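Local coordinates for OmpA family protein (Klebsiella pneumoniae subsp. pneumoniae, PDB 7RJJ) that probably anchors the outer membrane to the cell wall by binding peptidoglycan through its OmpA-like domain, which here holds D-alanine, at residues Pro4-Leu9 / Glu113-Pro118. Numbering follows the deposited sequence.
Sequences PDVIRL and EISLVP
Ile7 and Leu116 exchange two backbone hydrogen bonds, Ile7 N to Leu116 O at 2.9 Å and Leu116 N to Ile7 O at 2.7 Å, the signature of an antiparallel hydrogen-bonded pair. This pair docks the short N-terminal strand 7-8 as an outermost strand of the mixed sheet in the OmpA-like, peptidoglycan-binding domain; the other edge of strand 112-117 bonds to strand 43-49. Both acceptors are met in the carbonyl plane, with N-H...O angles of 164° and 168°. One residue past the strand, Leu9 N continues the register to Ile114 O at 2.8 Å, again nearly straight. Arg8 and Ser115 form the intervening non-hydrogen-bonded pair, their CA atoms 4.4 Å apart.

Packing divides between the two faces. On the face of Leu116, chi1 of Leu9 (-54°) turns its isobutyl group towards Ile114, leaving CD1 3.6 Å from Ile114 CG2, while CD2 reaches Leu116 CD1 with the two side chains nearly perpendicular. Helix 27-38 covers this cluster through Ser33 and Ile37. Ile7 meets Leu116 through CB; the outer part of its side chain turns off towards Trp43 and Arg40. On the face of Arg8 and Ser115, Val6 CG1 lies 3.9 Å from Ser115 CB and also neighbours the Arg8 guanidinium, while Arg8 CG touches Ser115 OG. Alongside, Val6 and Val117 lie roughly parallel, their CG2 methyls 4.1 Å apart.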
loop_
_atom_site.group_PDB
_atom_site.type_symbol
_atom_site.label_atom_id
_atom_site.label_comp_id
_atom_site.label_asym_id
_atom_site.label_seq_id
_atom_site.Cartn_x
_atom_site.Cartn_y
_atom_site.Cartn_z
ATOM N N PRO A 4 -0.262 17.226 15.796
ATOM C CA PRO A 4 0.066 16.922 14.400
ATOM C C PRO A 4 0.703 15.530 14.284
ATOM O O PRO A 4 1.904 15.443 14.091
ATOM C CB PRO A 4 1.059 18.032 14.042
ATOM C CG PRO A 4 1.855 18.222 15.322
ATOM C CD PRO A 4 0.970 17.705 16.443
ATOM N N ASP A 5 -0.114 14.483 14.410
ATOM C CA ASP A 5 0.405 13.094 14.358
ATOM C C ASP A 5 0.251 12.513 12.948
ATOM O O ASP A 5 -0.665 12.936 12.213
ATOM C CB ASP A 5 -0.315 12.184 15.360
ATOM C CG ASP A 5 -0.025 12.489 16.820
ATOM O OD1 ASP A 5 0.651 13.505 17.096
ATOM O OD2 ASP A 5 -0.477 11.702 17.676
ATOM N N VAL A 6 1.170 11.619 12.581
ATOM C CA VAL A 6 1.049 10.846 11.311
ATOM C C VAL A 6 -0.218 10.000 11.449
ATOM O O VAL A 6 -0.504 9.558 12.571
ATOM C CB VAL A 6 2.297 9.981 11.061
ATOM C CG1 VAL A 6 2.085 8.929 9.980
ATOM C CG2 VAL A 6 3.506 10.848 10.746
ATOM N N ILE A 7 -0.988 9.862 10.376
ATOM C CA ILE A 7 -2.238 9.048 10.421
ATOM C C ILE A 7 -1.960 7.748 9.670
ATOM O O ILE A 7 -1.577 7.821 8.509
ATOM C CB ILE A 7 -3.430 9.820 9.815
ATOM C CG1 ILE A 7 -3.653 11.166 10.506
ATOM C CG2 ILE A 7 -4.694 8.968 9.808
ATOM C CD1 ILE A 7 -3.876 11.074 11.998
ATOM N N ARG A 8 -2.131 6.603 10.324
ATOM C CA ARG A 8 -1.897 5.305 9.634
ATOM C C ARG A 8 -3.252 4.747 9.208
ATOM O O ARG A 8 -4.141 4.649 10.071
ATOM C CB ARG A 8 -1.101 4.362 10.539
ATOM C CG ARG A 8 0.317 4.862 10.755
ATOM C CD ARG A 8 1.143 4.141 11.793
ATOM N NE ARG A 8 2.463 4.767 11.808
ATOM C CZ ARG A 8 2.765 5.911 12.418
ATOM N NH1 ARG A 8 4.002 6.380 12.349
ATOM N NH2 ARG A 8 1.842 6.588 13.083
ATOM N N LEU A 9 -3.421 4.467 7.916
ATOM C CA LEU A 9 -4.707 3.898 7.452
ATOM C C LEU A 9 -4.660 2.390 7.685
ATOM O O LEU A 9 -3.579 1.892 7.959
ATOM C CB LEU A 9 -4.926 4.246 5.980
ATOM C CG LEU A 9 -4.840 5.737 5.655
ATOM C CD1 LEU A 9 -5.271 5.997 4.222
ATOM C CD2 LEU A 9 -5.673 6.553 6.626
ATOM N N GLU A 113 0.344 -0.493 2.945
ATOM C CA GLU A 113 0.056 0.329 4.142
ATOM C C GLU A 113 0.167 1.796 3.712
ATOM O O GLU A 113 1.089 2.097 2.916
ATOM C CB GLU A 113 1.084 0.054 5.244
ATOM C CG GLU A 113 1.157 -1.388 5.719
ATOM C CD GLU A 113 0.034 -1.854 6.627
ATOM O OE1 GLU A 113 -0.892 -1.041 6.909
ATOM O OE2 GLU A 113 0.102 -3.027 7.087
ATOM N N ILE A 114 -0.749 2.646 4.164
ATOM C CA ILE A 114 -0.706 4.096 3.816
ATOM C C ILE A 114 -0.570 4.902 5.110
ATOM O O ILE A 114 -1.291 4.607 6.095
ATOM C CB ILE A 114 -1.940 4.512 2.988
ATOM C CG1 ILE A 114 -1.987 3.773 1.648
ATOM C CG2 ILE A 114 -1.979 6.021 2.787
ATOM C CD1 ILE A 114 -3.251 3.998 0.850
ATOM N N SER A 115 0.377 5.840 5.119
ATOM C CA SER A 115 0.555 6.754 6.271
ATOM C C SER A 115 0.400 8.183 5.749
ATOM O O SER A 115 0.983 8.470 4.680
ATOM C CB SER A 115 1.884 6.569 6.929
ATOM O OG SER A 115 2.028 5.254 7.428
ATOM N N LEU A 116 -0.381 9.018 6.435
ATOM C CA LEU A 116 -0.549 10.436 5.999
ATOM C C LEU A 116 0.366 11.303 6.875
ATOM O O LEU A 116 0.258 11.241 8.110
ATOM C CB LEU A 116 -2.025 10.819 6.078
ATOM C CG LEU A 116 -2.987 9.833 5.411
ATOM C CD1 LEU A 116 -4.432 10.276 5.579
ATOM C CD2 LEU A 116 -2.659 9.650 3.942
ATOM N N VAL A 117 1.279 12.039 6.240
ATOM C CA VAL A 117 2.313 12.814 6.977
ATOM C C VAL A 117 2.057 14.301 6.760
ATOM O O VAL A 117 2.129 14.795 5.643
ATOM C CB VAL A 117 3.720 12.391 6.517
ATOM C CG1 VAL A 117 4.798 13.124 7.281
ATOM C CG2 VAL A 117 3.904 10.881 6.620
ATOM N N PRO A 118 1.693 15.049 7.817
ATOM C CA PRO A 118 1.406 16.476 7.669
ATOM C C PRO A 118 2.629 17.405 7.564
ATOM O O PRO A 118 2.485 18.461 6.953
ATOM C CB PRO A 118 0.621 16.789 8.954
ATOM C CG PRO A 118 1.159 15.806 9.973
ATOM C CD PRO A 118 1.473 14.554 9.183
#